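Local coordinates for ribosomal protein s2-related protein (Deinococcus radiodurans, PDB 2JH3) that carries a [4Fe-4S] cluster on a chelatase-like multi-domain scaffold and may act as a sirohydrochlorin ferrochelatase, at residues P194-P199 and L228-E233; A278-A283 and A374-S379; F306-T311 and A357-A362. One frame throughout, in Å; residues are numbered along the deposited sequence.

Interaction 1: P194-P199 and L228-E233; sequences PLSEWP and LAQAAE
Leu-228 meets the 3-10 turn 195-199 with its CD2 methyl, which lies 3.9 Å from CD1 of Leu-195 and 3.7 Å from NE1 of Trp-198. The side chain runs at about a right angle to the indole. The backbone carbonyl of Leu-228 also takes part: a water accepts the N-H of Trp-198 NE1 (3.0 Å) and donates to Leu-228 O (2.6 Å), tying the indole to the helix backbone. Both segments belong to the second CbiX-type chelatase domain, where the turn follows the edge strand 193-194 of a parallel sheet and helix 218-234 packs against the turn; Leu-241 of the opposite edge strand 241-243 touches both Trp-198 and Leu-228. Gln-230, extended beyond CG, brings OE1 to 3.3 Å from CB of Ser-196, a van der Waals touch and not a hydrogen bond. Ala-231 comes closest in backbone terms: its CA lies 3.2 Å from Ser-196 O, a CA-H...O contact, while its CB sits 3.4 Å from NE1 of Trp-198 and also touches CD of Pro-199. With CG between the backbone N and the carbonyl carbon (chi1 71°), Trp-198 turns its CD1 and NE1 to that methyl; CG of Pro-199 lies 3.5 Å above the indole plane. Replacing the indole by an alanine is likely to open a gap beside Leu-228 CD2 and Ala-231 CB and leave the water without its N-H donor.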
loop_
_atom_site.group_PDB
_atom_site.type_symbol
_atom_site.label_atom_id
_atom_site.label_comp_id
_atom_site.label_asym_id
_atom_site.label_seq_id
_atom_site.Cartn_x
_atom_site.Cartn_y
_atom_site.Cartn_z
ATOM N N PRO A 194 -22.543 -15.222 33.589
ATOM C CA PRO A 194 -22.247 -15.133 32.156
ATOM C C PRO A 194 -23.521 -15.370 31.390
ATOM O O PRO A 194 -24.488 -15.923 31.922
ATOM C CB PRO A 194 -21.253 -16.269 31.915
ATOM C CG PRO A 194 -20.772 -16.674 33.300
ATOM C CD PRO A 194 -21.891 -16.370 34.235
ATOM N N LEU A 195 -23.540 -14.887 30.164
ATOM C CA LEU A 195 -24.648 -15.156 29.251
ATOM C C LEU A 195 -24.894 -16.660 29.023
ATOM O O LEU A 195 -26.021 -17.062 28.774
ATOM C CB LEU A 195 -24.327 -14.472 27.916
ATOM C CG LEU A 195 -25.283 -14.671 26.765
ATOM C CD1 LEU A 195 -26.647 -14.147 27.067
ATOM C CD2 LEU A 195 -24.747 -14.020 25.483
ATOM N N SER A 196 -23.832 -17.472 29.080
ATOM C CA SER A 196 -23.925 -18.932 28.942
ATOM C C SER A 196 -24.711 -19.585 30.107
ATOM O O SER A 196 -25.097 -20.724 30.029
ATOM C CB SER A 196 -22.531 -19.525 28.772
ATOM O OG SER A 196 -21.828 -19.404 29.973
ATOM N N GLU A 197 -25.029 -18.811 31.147
ATOM C CA GLU A 197 -25.845 -19.242 32.237
ATOM C C GLU A 197 -27.173 -18.448 32.326
ATOM O O GLU A 197 -27.841 -18.427 33.367
ATOM C CB GLU A 197 -25.045 -19.013 33.518
ATOM C CG GLU A 197 -23.743 -19.798 33.629
ATOM C CD GLU A 197 -23.997 -21.272 33.922
ATOM O OE1 GLU A 197 -23.221 -22.127 33.428
ATOM O OE2 GLU A 197 -24.986 -21.564 34.640
ATOM N N TRP A 198 -27.596 -17.806 31.255
ATOM C CA TRP A 198 -28.726 -16.843 31.365
ATOM C C TRP A 198 -30.050 -17.400 31.918
ATOM O O TRP A 198 -30.747 -16.689 32.627
ATOM C CB TRP A 198 -28.992 -16.100 30.028
ATOM C CG TRP A 198 -29.600 -16.899 28.908
ATOM C CD1 TRP A 198 -28.939 -17.449 27.841
ATOM C CD2 TRP A 198 -30.991 -17.177 28.693
ATOM N NE1 TRP A 198 -29.814 -18.101 27.005
ATOM C CE2 TRP A 198 -31.086 -17.951 27.503
ATOM C CE3 TRP A 198 -32.154 -16.943 29.435
ATOM C CZ2 TRP A 198 -32.309 -18.469 27.029
ATOM C CZ3 TRP A 198 -33.353 -17.446 28.965
ATOM C CH2 TRP A 198 -33.427 -18.215 27.780
ATOM N N PRO A 199 -30.443 -18.636 31.556
ATOM C CA PRO A 199 -31.713 -19.132 32.102
ATOM C C PRO A 199 -31.736 -19.261 33.664
ATOM O O PRO A 199 -32.817 -19.273 34.251
ATOM C CB PRO A 199 -31.885 -20.478 31.381
ATOM C CG PRO A 199 -30.953 -20.403 30.171
ATOM C CD PRO A 199 -29.822 -19.629 30.657
ATOM N N LEU A 228 -24.913 -18.618 23.817
ATOM C CA LEU A 228 -26.321 -18.982 23.718
ATOM C C LEU A 228 -26.500 -20.508 23.467
ATOM O O LEU A 228 -27.485 -21.099 23.885
ATOM C CB LEU A 228 -27.039 -18.120 22.644
ATOM C CG LEU A 228 -27.291 -16.623 22.944
ATOM C CD1 LEU A 228 -28.097 -15.994 21.827
ATOM C CD2 LEU A 228 -28.041 -16.429 24.242
ATOM N N ALA A 229 -25.569 -21.113 22.744
ATOM C CA ALA A 229 -25.549 -22.582 22.497
ATOM C C ALA A 229 -25.228 -23.362 23.741
ATOM O O ALA A 229 -25.797 -24.409 23.983
ATOM C CB ALA A 229 -24.513 -22.898 21.452
ATOM N N GLN A 230 -24.293 -22.856 24.522
ATOM C CA GLN A 230 -23.975 -23.405 25.817
ATOM C C GLN A 230 -25.123 -23.266 26.780
ATOM O O GLN A 230 -25.412 -24.224 27.450
ATOM C CB GLN A 230 -22.756 -22.739 26.422
ATOM C CG GLN A 230 -21.508 -23.068 25.700
ATOM C CD GLN A 230 -20.349 -22.153 26.083
ATOM O OE1 GLN A 230 -20.437 -21.360 27.051
ATOM N NE2 GLN A 230 -19.223 -22.286 25.348
ATOM N N ALA A 231 -25.753 -22.090 26.886
ATOM C CA ALA A 231 -26.945 -21.968 27.717
ATOM C C ALA A 231 -28.008 -23.004 27.310
ATOM O O ALA A 231 -28.640 -23.642 28.158
ATOM C CB ALA A 231 -27.532 -20.587 27.623
ATOM N N ALA A 232 -28.243 -23.143 26.012
ATOM C CA ALA A 232 -29.318 -24.042 25.545
ATOM C C ALA A 232 -29.066 -25.528 25.943
ATOM O O ALA A 232 -30.018 -26.248 26.312
ATOM C CB ALA A 232 -29.540 -23.888 24.001
ATOM N N GLU A 233 -27.801 -25.983 25.941
ATOM C CA GLU A 233 -27.473 -27.355 26.416
ATOM C C GLU A 233 -27.557 -27.523 27.895
ATOM O O GLU A 233 -27.989 -28.560 28.371
ATOM C CB GLU A 233 -26.046 -27.796 26.070
ATOM C CG GLU A 233 -25.589 -27.671 24.688
ATOM C CD GLU A 233 -24.113 -28.102 24.526
ATOM O OE1 GLU A 233 -23.305 -28.026 25.522
ATOM O OE2 GLU A 233 -23.759 -28.453 23.382
HETATM O O HOH W 1 -29.719 -19.968 24.715
#

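Interaction 2: A278-A283 and A374-S379; sequences AEAWAA and AVIEES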
loop_
_atom_site.group_PDB
_atom_site.type_symbol
_atom_site.label_atom_id
_atom_site.label_comp_id
_atom_site.label_asym_id
_atom_site.label_seq_id
_atom_site.Cartn_x
_atom_site.Cartn_y
_atom_site.Cartn_z
ATOM N N ALA A 278 -12.760 29.752 9.868
ATOM C CA ALA A 278 -13.475 30.340 8.751
ATOM C C ALA A 278 -12.543 30.741 7.585
ATOM O O ALA A 278 -12.899 30.580 6.400
ATOM C CB ALA A 278 -14.322 31.562 9.203
ATOM N N GLU A 279 -11.356 31.238 7.901
ATOM C CA GLU A 279 -10.382 31.581 6.861
ATOM C C GLU A 279 -9.986 30.416 5.967
ATOM O O GLU A 279 -9.862 30.551 4.747
ATOM C CB GLU A 279 -9.137 32.151 7.521
ATOM C CG GLU A 279 -9.331 33.558 8.090
ATOM C CD GLU A 279 -8.069 34.094 8.779
ATOM O OE1 GLU A 279 -6.946 33.749 8.388
ATOM O OE2 GLU A 279 -8.239 34.809 9.744
ATOM N N ALA A 280 -9.746 29.249 6.588
ATOM C CA ALA A 280 -9.306 28.078 5.843
ATOM C C ALA A 280 -10.384 27.625 4.882
ATOM O O ALA A 280 -10.114 27.298 3.725
ATOM C CB ALA A 280 -8.861 27.006 6.727
ATOM N N TRP A 281 -11.643 27.755 5.288
ATOM C CA TRP A 281 -12.704 27.374 4.374
ATOM C C TRP A 281 -12.936 28.408 3.302
ATOM O O TRP A 281 -13.341 28.052 2.207
ATOM C CB TRP A 281 -13.963 26.900 5.151
ATOM C CG TRP A 281 -13.587 25.568 5.772
ATOM C CD1 TRP A 281 -13.127 25.360 7.007
ATOM C CD2 TRP A 281 -13.597 24.292 5.117
ATOM N NE1 TRP A 281 -12.883 24.033 7.206
ATOM C CE2 TRP A 281 -13.121 23.360 6.027
ATOM C CE3 TRP A 281 -13.902 23.878 3.821
ATOM C CZ2 TRP A 281 -12.971 22.013 5.711
ATOM C CZ3 TRP A 281 -13.766 22.536 3.489
ATOM C CH2 TRP A 281 -13.312 21.617 4.438
ATOM N N ALA A 282 -12.637 29.677 3.584
ATOM C CA ALA A 282 -12.624 30.694 2.498
ATOM C C ALA A 282 -11.559 30.371 1.448
ATOM O O ALA A 282 -11.768 30.549 0.194
ATOM C CB ALA A 282 -12.408 32.078 3.052
ATOM N N ALA A 283 -10.398 29.917 1.905
ATOM C CA ALA A 283 -9.357 29.489 0.973
ATOM C C ALA A 283 -9.798 28.293 0.104
ATOM O O ALA A 283 -9.566 28.187 -1.135
ATOM C CB ALA A 283 -8.139 29.114 1.716
ATOM N N ALA A 374 -9.303 17.240 8.740
ATOM C CA ALA A 374 -8.281 18.156 9.200
ATOM C C ALA A 374 -7.300 18.630 8.163
ATOM O O ALA A 374 -6.526 19.499 8.456
ATOM C CB ALA A 374 -7.508 17.617 10.463
ATOM N N VAL A 375 -7.386 18.106 6.944
ATOM C CA VAL A 375 -6.454 18.436 5.915
ATOM C C VAL A 375 -6.582 19.914 5.504
ATOM O O VAL A 375 -5.607 20.578 5.268
ATOM C CB VAL A 375 -6.606 17.431 4.724
ATOM C CG1 VAL A 375 -5.873 17.890 3.529
ATOM C CG2 VAL A 375 -6.109 16.043 5.120
ATOM N N ILE A 376 -7.796 20.412 5.317
ATOM C CA ILE A 376 -7.961 21.809 4.884
ATOM C C ILE A 376 -7.377 22.843 5.892
ATOM O O ILE A 376 -6.581 23.698 5.531
ATOM C CB ILE A 376 -9.490 22.125 4.583
ATOM C CG1 ILE A 376 -9.984 21.455 3.279
ATOM C CG2 ILE A 376 -9.732 23.621 4.620
ATOM C CD1 ILE A 376 -9.137 21.395 2.248
ATOM N N GLU A 377 -7.714 22.650 7.155
ATOM C CA GLU A 377 -7.331 23.508 8.248
ATOM C C GLU A 377 -5.811 23.457 8.510
ATOM O O GLU A 377 -5.174 24.469 8.784
ATOM C CB GLU A 377 -8.084 22.998 9.488
ATOM C CG GLU A 377 -9.641 23.158 9.441
ATOM C CD GLU A 377 -10.410 21.923 9.003
ATOM O OE1 GLU A 377 -9.810 21.032 8.425
ATOM O OE2 GLU A 377 -11.644 21.890 9.177
ATOM N N GLU A 378 -5.238 22.270 8.488
ATOM C CA GLU A 378 -3.779 22.079 8.671
ATOM C C GLU A 378 -2.974 22.615 7.574
ATOM O O GLU A 378 -1.949 23.256 7.798
ATOM C CB GLU A 378 -3.456 20.604 8.862
ATOM C CG GLU A 378 -3.909 20.171 10.166
ATOM C CD GLU A 378 -3.718 18.681 10.417
ATOM O OE1 GLU A 378 -3.467 17.906 9.459
ATOM O OE2 GLU A 378 -3.884 18.255 11.603
ATOM N N SER A 379 -3.411 22.356 6.339
ATOM C CA SER A 379 -2.743 22.883 5.179
ATOM C C SER A 379 -2.745 24.433 5.167
ATOM O O SER A 379 -1.702 25.081 4.879
ATOM C CB SER A 379 -3.351 22.303 3.898
ATOM O OG SER A 379 -3.082 20.866 3.812
#
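NE1 of Trp-281 donates to OE2 of Glu-377 over 3.2 Å, with an N-H...O angle of 150°, joining two helices of the DR2241 stabilising domain. Helices 278-283 and 375-379 cross nearly perpendicularly, their axes 8.9 Å apart, and the small Ala-280 faces the crossing with its CB 4.1 Å from CA of Glu-377. The carboxylate oxygen lies in the indole plane, yet the N-H reaches it from well above the plane of the carboxylate, the two flat groups standing 79° apart. Glu-377 gets there through a bend at chi2 (97°), which folds its acid group back beside the tryptophan. Glu-369 of helix 361-371 brings a second carboxylate close to OE2; this proximity of like charges could raise the proton affinity of the pair, and the indole N-H probably eases it. Ile-376 covers one indole face: CG2, anti to its backbone N, stands 3.8 Å from the centroid of the six-membered ring and close to its normal, a CH-pi contact. Its other branch reaches the far end of the same ring, CG1 lying 3.5 Å from CH2 of Trp-281.

Interaction 3: F306-T311 and A357-A362; sequences FELRHT and AVLSPA
Phe-306 and Pro-361 cross at about a right angle, with CE2 of the phenylalanine 3.9 Å from CG of the proline, just where strand 355-359 gives way to helix 361-371. A first torsion of -68° sets the phenyl ring beside its own backbone N, on the side of Leu-359 O and Pro-361. Leu-308 and Leu-359, on the same face of the sheet as Phe-306 and Ala-357, also meet nearly perpendicularly, their CD1 methyls 4.2 Å apart. Helix 361-371 covers this apolar face, Leu-364 touching Phe-306 and Leu-368 touching Leu-308. Glu-307 and Val-358 occupy the other face as a non-hydrogen-bonded pair, while Phe-306/Leu-359 and Leu-308/Ala-357 are hydrogen-bonded pairs of this antiparallel ladder, central to a mixed five-stranded sheet. Four backbone bonds hold the ladder; Leu-308 N to Ala-357 O measures 2.8 Å at 167°, and Leu-359 N to Phe-306 O 2.9 Å at 163°. Arg-309 grips Glu-307 side-on: NH2 reaches OE1 at 2.9 Å on the syn side, nearly straight, whereas NE reaches OE2 at 3.0 Å from above the carboxylate plane. Arg-356 forms a further salt bridge to OE1. Buried but paired with two arginines, the carboxylate of Glu-307 is likely to stay ionised, more than matched by two guanidinium groups, while the leucines and phenylalanine make the opposite face apolar.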
loop_
_atom_site.group_PDB
_atom_site.type_symbol
_atom_site.label_atom_id
_atom_site.label_comp_id
_atom_site.label_asym_id
_atom_site.label_seq_id
_atom_site.Cartn_x
_atom_site.Cartn_y
_atom_site.Cartn_z
ATOM N N PHE A 306 -20.786 21.252 -6.969
ATOM C CA PHE A 306 -19.416 20.831 -7.129
ATOM C C PHE A 306 -19.390 19.363 -7.411
ATOM O O PHE A 306 -20.194 18.604 -6.819
ATOM C CB PHE A 306 -18.630 21.186 -5.873
ATOM C CG PHE A 306 -18.485 22.617 -5.696
ATOM C CD1 PHE A 306 -17.489 23.339 -6.420
ATOM C CD2 PHE A 306 -19.347 23.288 -4.854
ATOM C CE1 PHE A 306 -17.416 24.722 -6.269
ATOM C CE2 PHE A 306 -19.268 24.691 -4.726
ATOM C CZ PHE A 306 -18.308 25.374 -5.420
ATOM N N GLU A 307 -18.456 18.935 -8.240
ATOM C CA GLU A 307 -18.245 17.463 -8.430
ATOM C C GLU A 307 -16.893 17.047 -7.839
ATOM O O GLU A 307 -15.876 17.739 -8.008
ATOM C CB GLU A 307 -18.282 17.074 -9.899
ATOM C CG GLU A 307 -18.334 15.509 -10.063
ATOM C CD GLU A 307 -17.623 14.908 -11.298
ATOM O OE1 GLU A 307 -18.303 14.223 -12.108
ATOM O OE2 GLU A 307 -16.408 15.098 -11.459
ATOM N N LEU A 308 -16.884 15.967 -7.073
ATOM C CA LEU A 308 -15.637 15.316 -6.644
ATOM C C LEU A 308 -15.519 13.899 -7.245
ATOM O O LEU A 308 -16.524 13.160 -7.422
ATOM C CB LEU A 308 -15.614 15.263 -5.132
ATOM C CG LEU A 308 -15.600 16.574 -4.309
ATOM C CD1 LEU A 308 -16.992 17.299 -4.304
ATOM C CD2 LEU A 308 -15.310 16.339 -2.985
ATOM N N ARG A 309 -14.309 13.497 -7.602
ATOM C CA ARG A 309 -14.040 12.115 -8.033
ATOM C C ARG A 309 -12.570 11.851 -7.773
ATOM O O ARG A 309 -11.806 12.760 -7.455
ATOM C CB ARG A 309 -14.365 11.881 -9.526
ATOM C CG ARG A 309 -13.471 12.599 -10.455
ATOM C CD ARG A 309 -13.766 12.281 -11.879
ATOM N NE ARG A 309 -15.150 12.575 -12.348
ATOM C CZ ARG A 309 -15.611 12.159 -13.516
ATOM N NH1 ARG A 309 -14.876 11.455 -14.359
ATOM N NH2 ARG A 309 -16.803 12.470 -13.891
ATOM N N HIS A 310 -12.153 10.594 -7.934
ATOM C CA HIS A 310 -10.738 10.257 -7.757
ATOM C C HIS A 310 -9.985 10.855 -8.950
ATOM O O HIS A 310 -10.433 10.768 -10.077
ATOM C CB HIS A 310 -10.592 8.753 -7.702
ATOM C CG HIS A 310 -9.310 8.272 -7.140
ATOM N ND1 HIS A 310 -8.109 8.448 -7.773
ATOM C CD2 HIS A 310 -9.055 7.508 -6.065
ATOM C CE1 HIS A 310 -7.164 7.836 -7.079
ATOM N NE2 HIS A 310 -7.710 7.263 -6.044
ATOM N N THR A 311 -8.793 11.417 -8.730
ATOM C CA THR A 311 -7.989 11.852 -9.828
ATOM C C THR A 311 -7.659 10.786 -10.900
ATOM O O THR A 311 -7.551 11.126 -12.085
ATOM C CB THR A 311 -6.715 12.489 -9.321
ATOM O OG1 THR A 311 -6.109 11.620 -8.397
ATOM C CG2 THR A 311 -6.977 13.789 -8.619
ATOM N N ALA A 357 -19.024 12.402 -6.378
ATOM C CA ALA A 357 -19.921 13.051 -5.471
ATOM C C ALA A 357 -20.356 14.340 -6.078
ATOM O O ALA A 357 -19.504 15.129 -6.522
ATOM C CB ALA A 357 -19.268 13.324 -4.119
ATOM N N VAL A 358 -21.661 14.620 -6.051
ATOM C CA VAL A 358 -22.153 15.935 -6.484
ATOM C C VAL A 358 -22.747 16.635 -5.295
ATOM O O VAL A 358 -23.725 16.171 -4.732
ATOM C CB VAL A 358 -23.129 15.798 -7.646
ATOM C CG1 VAL A 358 -23.786 17.158 -8.000
ATOM C CG2 VAL A 358 -22.426 15.287 -8.865
ATOM N N LEU A 359 -22.090 17.711 -4.833
ATOM C CA LEU A 359 -22.438 18.417 -3.593
ATOM C C LEU A 359 -22.819 19.897 -3.831
ATOM O O LEU A 359 -22.272 20.560 -4.670
ATOM C CB LEU A 359 -21.262 18.414 -2.576
ATOM C CG LEU A 359 -20.772 17.051 -2.119
ATOM C CD1 LEU A 359 -19.674 17.124 -1.094
ATOM C CD2 LEU A 359 -21.891 16.126 -1.607
ATOM N N SER A 360 -23.832 20.342 -3.095
ATOM C CA SER A 360 -24.193 21.706 -3.059
ATOM C C SER A 360 -23.103 22.481 -2.327
ATOM O O SER A 360 -22.318 21.891 -1.567
ATOM C CB SER A 360 -25.502 21.786 -2.284
ATOM O OG SER A 360 -25.262 21.540 -0.922
ATOM N N PRO A 361 -23.033 23.789 -2.555
ATOM C CA PRO A 361 -22.112 24.537 -1.754
ATOM C C PRO A 361 -22.248 24.420 -0.250
ATOM O O PRO A 361 -21.213 24.506 0.467
ATOM C CB PRO A 361 -22.394 26.015 -2.183
ATOM C CG PRO A 361 -22.762 25.865 -3.581
ATOM C CD PRO A 361 -23.622 24.626 -3.629
ATOM N N ALA A 362 -23.472 24.265 0.248
ATOM C CA ALA A 362 -23.683 24.172 1.654
ATOM C C ALA A 362 -23.094 22.877 2.183
ATOM O O ALA A 362 -22.774 22.814 3.316
ATOM C CB ALA A 362 -25.211 24.205 2.009
#

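Interaction 1 stands apart in the second CbiX-type domain, its centre 54 Å from that of interaction 2 and 51 Å from that of interaction 3, across the centre of the chain; both its segments precede those of the other two in sequence. Interactions 2 and 3 share the DR2241 stabilising domain, with centres 17 Å apart and nearest atoms about 8 Å apart. Segments 306-311 and 357-362 both fall between 278-283 and 374-379 in the chain, so the helix pair brackets the strand ladder. Helix 361-371 leads from that ladder to helix 375-383 and touches residues of both contacts, linking sheet and helices within one domain separate from the CbiX-type domain that holds interaction 1.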